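PDB 2CUL: glucose-inhibited division protein A-related protein, probable oxidoreductase from Thermus thermophilus, which binds flavin-adenine dinucleotide in a Rossmann-type fold and is probably an oxidoreductase related to the glucose-inhibited division protein GidA. Local coordinates for residues A2-L7 / H85-T90; R105-P110 / A144-L149; A127-G132 / E136-L141. All coordinates share one frame; numbering follows the deposited sequence.

How the interactions relate
Interaction 1 joins two strands of the mixed Rossmann-type sheet, and interaction 2 sets a turn after its strand 100-106 against the loop before helix 148-155; strands 84-97 and 100-106 are adjacent, and the two contacts touch: the backbone of T90 meets W107, and T90 CG2 packs on the Y146 ring. Interaction 1 is partly buried and joins one hydroxyl-imidazole bond to ring and leucine packing. Interaction 2 is a surface aromatic pair, without a hydrogen bond across it. Interaction 3, also partly buried, is a hairpin of the separate antiparallel sheet, held by backbone bonds and leucines; S145 N reaches E137 O and ties it to interaction 2. Interactions 1 and 3 lie about 27 Å apart between centres, yet both touch FAD.

Interaction 1: A2-L7 / H85-T90; sequences AAYQVL and HLFQAT. With FAD (flavin-adenine dinucleotide), chain B.
Y4 and H85 are the closest backbone neighbours, yet their CA atoms stand 8.9 Å apart, so residues 2-7 and 85-90 share no strand pairing and meet through side chains alone. The one polar link is a short hydrogen bond of 2.7 Å between Y4 OH and H85 ND1, in which either atom could be the donor. Each partner lies at the edge of the other's ring and near its plane. One face of the H85 imidazole receives F87 CD2, placed toward the rim. F87 also approaches Y4: the two rings are nearly parallel, with planes at 12°, but slid so far apart that they barely overlap, their centroids separated by 6.0 Å. The nearest ring carbons are Y4 CE2 and F87 CE2, 4.0 Å apart, while Y4 OH sits 3.6 Å from F87 CE2. The F87 ring takes up this place with CG between the backbone N and the carbonyl carbon (chi1 64°). Deeper in, L7 CD1 comes to the ring edge at F87 CZ, 4.2 Å away, the two side chains crossing at about a right angle. Past F87 the chain runs on to the cofactor, where A89 O lies 3.5 Å from FAD C2A of the adenine. Strand 29-33 lies between strands 6-9 and 84-97 in the parallel part of the Rossmann-type sheet; F87 packs on its L32, and both L7 and F87 touch A112 of strand 112-113.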
# COMPACT_ATOMS: atom_id res chain seq x y z
N ALA A 2 1.67 -19.88 8.24
CA ALA A 2 2.87 -19.02 8.02
C ALA A 2 3.36 -19.12 6.58
O ALA A 2 4.55 -18.94 6.31
CB ALA A 2 3.98 -19.42 8.98
N ALA A 3 2.44 -19.40 5.66
CA ALA A 3 2.79 -19.52 4.24
C ALA A 3 3.52 -18.26 3.80
O ALA A 3 4.59 -18.34 3.19
CB ALA A 3 1.53 -19.72 3.41
N TYR A 4 2.94 -17.10 4.11
CA TYR A 4 3.58 -15.84 3.77
C TYR A 4 4.35 -15.32 4.97
O TYR A 4 3.80 -15.21 6.07
CB TYR A 4 2.54 -14.77 3.38
CG TYR A 4 1.61 -15.12 2.25
CD1 TYR A 4 2.09 -15.60 1.03
CD2 TYR A 4 0.24 -14.94 2.39
CE1 TYR A 4 1.22 -15.89 -0.03
CE2 TYR A 4 -0.64 -15.22 1.34
CZ TYR A 4 -0.14 -15.70 0.14
OH TYR A 4 -1.02 -15.97 -0.88
N GLN A 5 5.62 -15.02 4.77
CA GLN A 5 6.44 -14.48 5.85
C GLN A 5 6.02 -13.04 6.07
O GLN A 5 6.06 -12.52 7.18
CB GLN A 5 7.91 -14.56 5.48
CG GLN A 5 8.45 -15.98 5.49
CD GLN A 5 9.88 -16.06 5.00
OE1 GLN A 5 10.15 -15.91 3.81
NE2 GLN A 5 10.80 -16.28 5.93
N VAL A 6 5.61 -12.39 4.98
CA VAL A 6 5.15 -11.01 5.03
C VAL A 6 3.92 -10.86 4.14
O VAL A 6 3.95 -11.23 2.97
CB VAL A 6 6.24 -10.02 4.53
CG1 VAL A 6 5.73 -8.58 4.66
CG2 VAL A 6 7.53 -10.19 5.33
N LEU A 7 2.84 -10.34 4.72
CA LEU A 7 1.60 -10.11 3.98
C LEU A 7 1.47 -8.60 3.86
O LEU A 7 1.44 -7.89 4.86
CB LEU A 7 0.39 -10.66 4.75
CG LEU A 7 -0.98 -10.28 4.18
CD1 LEU A 7 -1.19 -10.95 2.82
CD2 LEU A 7 -2.07 -10.73 5.16
N HIS A 85 3.38 -13.69 -4.35
CA HIS A 85 2.04 -14.09 -4.78
C HIS A 85 1.16 -12.86 -4.71
O HIS A 85 0.83 -12.39 -3.62
CB HIS A 85 1.43 -15.17 -3.89
CG HIS A 85 0.13 -15.69 -4.42
ND1 HIS A 85 -0.84 -16.23 -3.61
CD2 HIS A 85 -0.37 -15.73 -5.68
CE1 HIS A 85 -1.88 -16.59 -4.34
NE2 HIS A 85 -1.61 -16.30 -5.61
N LEU A 86 0.80 -12.34 -5.87
CA LEU A 86 -0.05 -11.17 -5.97
C LEU A 86 -1.47 -11.66 -6.17
O LEU A 86 -1.75 -12.42 -7.10
CB LEU A 86 0.38 -10.31 -7.17
CG LEU A 86 -0.55 -9.18 -7.62
CD1 LEU A 86 -0.75 -8.18 -6.49
CD2 LEU A 86 0.05 -8.50 -8.84
N PHE A 87 -2.38 -11.26 -5.28
CA PHE A 87 -3.76 -11.71 -5.41
C PHE A 87 -4.76 -10.62 -5.04
O PHE A 87 -4.42 -9.66 -4.35
CB PHE A 87 -3.99 -12.98 -4.58
CG PHE A 87 -3.82 -12.79 -3.10
CD1 PHE A 87 -4.92 -12.55 -2.29
CD2 PHE A 87 -2.56 -12.86 -2.52
CE1 PHE A 87 -4.78 -12.38 -0.92
CE2 PHE A 87 -2.40 -12.69 -1.14
CZ PHE A 87 -3.51 -12.45 -0.34
N GLN A 88 -5.99 -10.79 -5.51
CA GLN A 88 -7.04 -9.82 -5.26
C GLN A 88 -7.87 -10.18 -4.04
O GLN A 88 -8.27 -11.33 -3.86
CB GLN A 88 -7.97 -9.71 -6.48
CG GLN A 88 -9.08 -8.66 -6.37
CD GLN A 88 -10.17 -9.03 -5.36
OE1 GLN A 88 -10.61 -10.18 -5.31
NE2 GLN A 88 -10.61 -8.05 -4.56
N ALA A 89 -8.11 -9.19 -3.20
CA ALA A 89 -8.93 -9.35 -2.01
C ALA A 89 -9.08 -7.96 -1.41
O ALA A 89 -8.22 -7.11 -1.59
CB ALA A 89 -8.26 -10.29 -1.01
N THR A 90 -10.20 -7.73 -0.73
CA THR A 90 -10.46 -6.44 -0.11
C THR A 90 -10.35 -6.57 1.40
O THR A 90 -11.23 -7.15 2.04
CB THR A 90 -11.86 -5.92 -0.46
OG1 THR A 90 -12.02 -5.90 -1.89
CG2 THR A 90 -12.06 -4.51 0.08
PA FAD B . -1.17 3.77 -3.53
O1A FAD B . -2.40 4.56 -3.66
O2A FAD B . -0.16 3.80 -4.61
O5B FAD B . -1.55 2.24 -3.29
C5B FAD B . -2.52 1.88 -2.30
C4B FAD B . -3.05 0.51 -2.71
O4B FAD B . -3.75 -0.02 -1.58
C3B FAD B . -4.07 0.55 -3.87
O3B FAD B . -3.75 -0.39 -4.88
C2B FAD B . -5.37 0.27 -3.19
O2B FAD B . -6.40 -0.24 -4.00
C1B FAD B . -4.93 -0.64 -2.05
N9A FAD B . -5.86 -0.73 -0.93
C8A FAD B . -6.31 0.30 -0.14
N7A FAD B . -7.15 -0.12 0.80
C5A FAD B . -7.25 -1.48 0.60
C6A FAD B . -7.98 -2.49 1.28
N6A FAD B . -8.77 -2.26 2.31
N1A FAD B . -7.85 -3.79 0.81
C2A FAD B . -7.04 -4.06 -0.26
N3A FAD B . -6.31 -3.14 -0.94
C4A FAD B . -6.45 -1.87 -0.47
N1 FAD B . 2.77 11.73 -6.02
C2 FAD B . 3.50 11.98 -7.16
O2 FAD B . 4.68 11.74 -7.22
N3 FAD B . 2.84 12.52 -8.27
C4 FAD B . 1.49 12.83 -8.30
O4 FAD B . 0.97 13.31 -9.33
C4X FAD B . 0.75 12.58 -7.13
N5 FAD B . -0.61 12.87 -7.08
C5X FAD B . -1.34 12.63 -5.94
C6 FAD B . -2.70 12.94 -5.91
C7 FAD B . -3.50 12.71 -4.78
C7M FAD B . -4.97 13.05 -4.83
C8 FAD B . -2.88 12.14 -3.61
C8M FAD B . -3.66 11.85 -2.36
C9 FAD B . -1.50 11.83 -3.62
C9A FAD B . -0.70 12.06 -4.77
N10 FAD B . 0.71 11.76 -4.82
C10 FAD B . 1.43 12.02 -6.00
C1' FAD B . 1.45 11.19 -3.63
C2' FAD B . 1.87 9.70 -3.65
O2' FAD B . 2.98 9.54 -4.49
C3' FAD B . 0.73 8.77 -4.13
O3' FAD B . -0.42 8.89 -3.30
C4' FAD B . 1.13 7.28 -4.11
O4' FAD B . 0.19 6.49 -4.84
C5' FAD B . 1.23 6.81 -2.65
O5' FAD B . 1.65 5.43 -2.62
P FAD B . 0.98 4.36 -1.66
O1P FAD B . 1.74 3.12 -1.91
O2P FAD B . 0.97 4.85 -0.24
O3P FAD B . -0.51 4.23 -2.13

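Interaction 2: R105-P110 / A144-L149; sequences RTWEGP and ASYPDL
T106 OG1 is held by two bonds: it donates one of 2.6 Å to P110 O, from above the carbonyl plane, and accepts a weak one from G109 N. The type I beta turn from T106 to G109 ends strand 100-106 of the Rossmann-type sheet and is closed by the backbone bond from G109 N to T106 O. On it stands W107, which faces Y146 in the loop leading to helix 148-155. The two form a T-shaped (edge-to-face) pair: the edge of the phenol ring points at the face of the indole five-membered ring, with centroids 5.5 Å apart and planes at 70°. W107 has CG anti to the backbone N (chi1 -162°), which carries the indole out from the turn toward the tyrosine. D148, of helix 148-155, brings OD2 to 4.3 Å from W107 CD1, an approach without a hydrogen bond. Strand 84-97 adjoins the contact: W107 and D148 touch T92, and Y146 touches T90; R105 NH2 makes a salt bridge with D152 of the same helix as D148. The closest touch of the aromatic pair is Y146 CE2 over the indole, offset toward the rim and 4.2 Å from W107 CG.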
# COMPACT_ATOMS: atom_id res chain seq x y z
N ARG A 105 -8.96 -9.80 7.52
CA ARG A 105 -10.21 -10.39 7.08
C ARG A 105 -10.44 -9.75 5.72
O ARG A 105 -9.92 -8.66 5.46
CB ARG A 105 -11.36 -10.00 8.02
CG ARG A 105 -11.27 -10.60 9.40
CD ARG A 105 -12.61 -10.49 10.13
NE ARG A 105 -13.04 -9.11 10.34
CZ ARG A 105 -12.38 -8.23 11.08
NH1 ARG A 105 -11.25 -8.57 11.68
NH2 ARG A 105 -12.86 -7.00 11.23
N THR A 106 -11.18 -10.41 4.84
CA THR A 106 -11.46 -9.84 3.53
C THR A 106 -12.96 -9.84 3.30
O THR A 106 -13.69 -10.67 3.83
CB THR A 106 -10.77 -10.61 2.38
OG1 THR A 106 -11.38 -11.89 2.21
CG2 THR A 106 -9.28 -10.78 2.68
N TRP A 107 -13.41 -8.89 2.49
CA TRP A 107 -14.83 -8.75 2.20
C TRP A 107 -15.39 -10.00 1.53
O TRP A 107 -16.51 -10.43 1.83
CB TRP A 107 -15.06 -7.55 1.28
CG TRP A 107 -16.49 -7.10 1.27
CD1 TRP A 107 -17.08 -6.24 2.16
CD2 TRP A 107 -17.52 -7.53 0.38
NE1 TRP A 107 -18.41 -6.11 1.87
CE2 TRP A 107 -18.71 -6.89 0.78
CE3 TRP A 107 -17.56 -8.40 -0.72
CZ2 TRP A 107 -19.93 -7.09 0.12
CZ3 TRP A 107 -18.77 -8.59 -1.38
CH2 TRP A 107 -19.94 -7.94 -0.95
N GLU A 108 -14.60 -10.56 0.63
CA GLU A 108 -15.01 -11.75 -0.11
C GLU A 108 -15.14 -12.98 0.78
O GLU A 108 -15.76 -13.97 0.39
CB GLU A 108 -14.03 -12.00 -1.25
CG GLU A 108 -13.95 -10.85 -2.28
CD GLU A 108 -13.09 -9.65 -1.86
OE1 GLU A 108 -12.41 -9.71 -0.81
OE2 GLU A 108 -13.08 -8.65 -2.60
N GLY A 109 -14.56 -12.91 1.98
CA GLY A 109 -14.67 -14.02 2.92
C GLY A 109 -13.39 -14.68 3.42
O GLY A 109 -13.16 -14.76 4.62
N PRO A 110 -12.53 -15.16 2.52
CA PRO A 110 -11.28 -15.82 2.93
C PRO A 110 -10.26 -14.93 3.63
O PRO A 110 -9.88 -13.88 3.11
CB PRO A 110 -10.72 -16.37 1.62
CG PRO A 110 -11.94 -16.54 0.76
CD PRO A 110 -12.72 -15.29 1.06
N ALA A 144 -12.61 3.01 -6.21
CA ALA A 144 -13.41 3.05 -5.00
C ALA A 144 -12.66 2.64 -3.74
O ALA A 144 -11.67 1.91 -3.79
CB ALA A 144 -14.64 2.17 -5.17
N SER A 145 -13.15 3.15 -2.61
CA SER A 145 -12.59 2.86 -1.30
C SER A 145 -13.66 2.22 -0.43
O SER A 145 -14.74 2.78 -0.24
CB SER A 145 -12.10 4.16 -0.64
OG SER A 145 -11.89 3.98 0.75
N TYR A 146 -13.37 1.02 0.07
CA TYR A 146 -14.28 0.29 0.95
C TYR A 146 -14.05 0.85 2.36
O TYR A 146 -12.91 0.98 2.79
CB TYR A 146 -13.97 -1.21 0.93
CG TYR A 146 -14.56 -1.96 -0.25
CD1 TYR A 146 -14.22 -1.61 -1.56
CD2 TYR A 146 -15.42 -3.03 -0.06
CE1 TYR A 146 -14.73 -2.32 -2.65
CE2 TYR A 146 -15.94 -3.75 -1.14
CZ TYR A 146 -15.59 -3.39 -2.43
OH TYR A 146 -16.09 -4.11 -3.49
N PRO A 147 -15.14 1.18 3.08
CA PRO A 147 -15.07 1.74 4.44
C PRO A 147 -14.69 0.82 5.59
O PRO A 147 -14.31 1.28 6.66
CB PRO A 147 -16.47 2.31 4.62
CG PRO A 147 -17.31 1.28 3.95
CD PRO A 147 -16.54 1.03 2.65
N ASP A 148 -14.79 -0.48 5.37
CA ASP A 148 -14.53 -1.47 6.41
C ASP A 148 -13.21 -1.39 7.17
O ASP A 148 -13.21 -1.41 8.40
CB ASP A 148 -14.68 -2.87 5.83
CG ASP A 148 -15.98 -3.04 5.08
OD1 ASP A 148 -16.90 -3.70 5.63
OD2 ASP A 148 -16.10 -2.50 3.97
N LEU A 149 -12.09 -1.32 6.45
CA LEU A 149 -10.80 -1.29 7.13
C LEU A 149 -10.65 -0.10 8.07
O LEU A 149 -10.22 -0.26 9.21
CB LEU A 149 -9.65 -1.32 6.12
CG LEU A 149 -8.24 -1.39 6.71
CD1 LEU A 149 -8.10 -2.60 7.63
CD2 LEU A 149 -7.23 -1.48 5.56

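Interaction 3: A127-G132 / E136-L141; sequences ARLFLG and EEAGRL. With FAD (flavin-adenine dinucleotide), chain B.
A127 CB lies only 3.3 Å from A138 O, a close approach made where the chain turns a corner at G139 and leaves its hairpin partner. Before the corner, L129 and E136 form an antiparallel hydrogen-bonded pair: L129 N donates to E136 O at 2.7 Å, nearly straight at 174°, and E136 N returns a bond to L129 O at 2.8 Å. Both lie in the carbonyl plane of their acceptors. E137 is the centre of an inverse gamma turn, and a water donates to A127 O and, weakly, to E137 OE2. L129 has CG anti to the backbone N (chi1 -168°) and lays CD1 over the backbone beyond the corner, 3.6 Å from R140 C and also near A138 CB. Farther along, L131 CD2 meets L141 CD1 at 3.9 Å, the two leucines crossing obliquely. The R140 side chain starts away from residues 127-132; bent at chi3 (47°), it brings NH1 to FAD O1A, to which it donates at 3.0 Å; NE forms a salt bridge with E143, and F43 makes a cation-pi contact. An alanine here would remove the guanidinium and is likely to leave the phosphate oxygen O1A without this donor and E143 without its charged mate. The arrangement is a beta hairpin at the edge of the four-stranded antiparallel sheet; the chain that turns off it at G139 supplies R140 to the diphosphate part of the FAD pocket.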
# COMPACT_ATOMS: atom_id res chain seq x y z
N ALA A 127 -11.42 8.04 2.38
CA ALA A 127 -11.24 8.83 1.17
C ALA A 127 -12.48 9.56 0.66
O ALA A 127 -13.57 9.00 0.63
CB ALA A 127 -10.68 7.95 0.06
N ARG A 128 -12.28 10.81 0.27
CA ARG A 128 -13.34 11.64 -0.29
C ARG A 128 -12.69 12.32 -1.49
O ARG A 128 -11.76 13.11 -1.34
CB ARG A 128 -13.81 12.69 0.72
CG ARG A 128 -14.24 12.11 2.05
CD ARG A 128 -14.79 13.20 2.96
NE ARG A 128 -16.15 13.57 2.61
CZ ARG A 128 -16.82 14.58 3.14
NH1 ARG A 128 -16.24 15.35 4.06
NH2 ARG A 128 -18.07 14.83 2.77
N LEU A 129 -13.19 12.00 -2.68
CA LEU A 129 -12.64 12.57 -3.91
C LEU A 129 -13.57 13.67 -4.42
O LEU A 129 -14.74 13.42 -4.72
CB LEU A 129 -12.48 11.46 -4.95
CG LEU A 129 -11.67 11.78 -6.21
CD1 LEU A 129 -11.17 10.48 -6.82
CD2 LEU A 129 -12.52 12.57 -7.21
N PHE A 130 -13.03 14.88 -4.50
CA PHE A 130 -13.78 16.05 -4.95
C PHE A 130 -13.46 16.36 -6.41
O PHE A 130 -12.37 16.85 -6.73
CB PHE A 130 -13.43 17.25 -4.07
CG PHE A 130 -13.66 17.01 -2.61
CD1 PHE A 130 -14.93 17.16 -2.05
CD2 PHE A 130 -12.62 16.58 -1.79
CE1 PHE A 130 -15.15 16.89 -0.71
CE2 PHE A 130 -12.83 16.31 -0.44
CZ PHE A 130 -14.11 16.46 0.10
N LEU A 131 -14.42 16.09 -7.28
CA LEU A 131 -14.26 16.33 -8.71
C LEU A 131 -15.45 17.13 -9.24
O LEU A 131 -16.51 16.56 -9.51
CB LEU A 131 -14.15 15.00 -9.46
CG LEU A 131 -14.05 15.04 -10.98
CD1 LEU A 131 -12.96 16.00 -11.42
CD2 LEU A 131 -13.78 13.64 -11.49
N GLY A 132 -15.27 18.43 -9.38
CA GLY A 132 -16.34 19.28 -9.87
C GLY A 132 -17.43 19.42 -8.83
O GLY A 132 -17.18 19.84 -7.70
N GLU A 136 -16.90 11.63 -4.40
CA GLU A 136 -16.90 10.17 -4.43
C GLU A 136 -16.06 9.55 -3.33
O GLU A 136 -15.10 10.16 -2.85
CB GLU A 136 -16.40 9.68 -5.79
CG GLU A 136 -17.25 10.11 -6.97
CD GLU A 136 -18.65 9.55 -6.91
OE1 GLU A 136 -18.80 8.31 -6.87
OE2 GLU A 136 -19.62 10.35 -6.90
N GLU A 137 -16.43 8.34 -2.93
CA GLU A 137 -15.69 7.61 -1.91
C GLU A 137 -14.64 6.83 -2.69
O GLU A 137 -14.84 5.66 -3.02
CB GLU A 137 -16.62 6.66 -1.15
CG GLU A 137 -15.92 5.83 -0.09
CD GLU A 137 -16.90 5.09 0.81
OE1 GLU A 137 -17.79 4.39 0.28
OE2 GLU A 137 -16.77 5.22 2.05
N ALA A 138 -13.54 7.50 -3.01
CA ALA A 138 -12.47 6.89 -3.80
C ALA A 138 -11.11 7.47 -3.43
O ALA A 138 -10.99 8.67 -3.18
CB ALA A 138 -12.74 7.12 -5.28
N GLY A 139 -10.09 6.61 -3.41
CA GLY A 139 -8.75 7.07 -3.07
C GLY A 139 -8.00 7.65 -4.25
O GLY A 139 -6.97 8.29 -4.08
N ARG A 140 -8.52 7.41 -5.45
CA ARG A 140 -7.92 7.90 -6.69
C ARG A 140 -9.02 7.80 -7.74
O ARG A 140 -9.97 7.04 -7.58
CB ARG A 140 -6.71 7.03 -7.07
CG ARG A 140 -6.00 7.40 -8.36
CD ARG A 140 -4.57 6.85 -8.38
NE ARG A 140 -4.56 5.45 -7.97
CZ ARG A 140 -3.79 4.96 -7.00
NH1 ARG A 140 -2.94 5.74 -6.34
NH2 ARG A 140 -3.92 3.69 -6.65
N LEU A 141 -8.91 8.58 -8.81
CA LEU A 141 -9.94 8.57 -9.85
C LEU A 141 -10.36 7.16 -10.28
O LEU A 141 -9.52 6.33 -10.62
CB LEU A 141 -9.46 9.37 -11.07
CG LEU A 141 -10.51 9.60 -12.16
CD1 LEU A 141 -11.74 10.27 -11.56
CD2 LEU A 141 -9.92 10.46 -13.27
PA FAD B . -1.17 3.77 -3.53
O1A FAD B . -2.40 4.56 -3.66
O2A FAD B . -0.16 3.80 -4.61
O5B FAD B . -1.55 2.24 -3.29
C5B FAD B . -2.52 1.88 -2.30
C4B FAD B . -3.05 0.51 -2.71
O4B FAD B . -3.75 -0.02 -1.58
C3B FAD B . -4.07 0.55 -3.87
O3B FAD B . -3.75 -0.39 -4.88
C2B FAD B . -5.37 0.27 -3.19
O2B FAD B . -6.40 -0.24 -4.00
C1B FAD B . -4.93 -0.64 -2.05
N9A FAD B . -5.86 -0.73 -0.93
C8A FAD B . -6.31 0.30 -0.14
N7A FAD B . -7.15 -0.12 0.80
C5A FAD B . -7.25 -1.48 0.60
C6A FAD B . -7.98 -2.49 1.28
N6A FAD B . -8.77 -2.26 2.31
N1A FAD B . -7.85 -3.79 0.81
C2A FAD B . -7.04 -4.06 -0.26
N3A FAD B . -6.31 -3.14 -0.94
C4A FAD B . -6.45 -1.87 -0.47
N1 FAD B . 2.77 11.73 -6.02
C2 FAD B . 3.50 11.98 -7.16
O2 FAD B . 4.68 11.74 -7.22
N3 FAD B . 2.84 12.52 -8.27
C4 FAD B . 1.49 12.83 -8.30
O4 FAD B . 0.97 13.31 -9.33
C4X FAD B . 0.75 12.58 -7.13
N5 FAD B . -0.61 12.87 -7.08
C5X FAD B . -1.34 12.63 -5.94
C6 FAD B . -2.70 12.94 -5.91
C7 FAD B . -3.50 12.71 -4.78
C7M FAD B . -4.97 13.05 -4.83
C8 FAD B . -2.88 12.14 -3.61
C8M FAD B . -3.66 11.85 -2.36
C9 FAD B . -1.50 11.83 -3.62
C9A FAD B . -0.70 12.06 -4.77
N10 FAD B . 0.71 11.76 -4.82
C10 FAD B . 1.43 12.02 -6.00
C1' FAD B . 1.45 11.19 -3.63
C2' FAD B . 1.87 9.70 -3.65
O2' FAD B . 2.98 9.54 -4.49
C3' FAD B . 0.73 8.77 -4.13
O3' FAD B . -0.42 8.89 -3.30
C4' FAD B . 1.13 7.28 -4.11
O4' FAD B . 0.19 6.49 -4.84
C5' FAD B . 1.23 6.81 -2.65
O5' FAD B . 1.65 5.43 -2.62
P FAD B . 0.98 4.36 -1.66
O1P FAD B . 1.74 3.12 -1.91
O2P FAD B . 0.97 4.85 -0.24
O3P FAD B . -0.51 4.23 -2.13
O HOH W 1 -14.69 7.69 2.82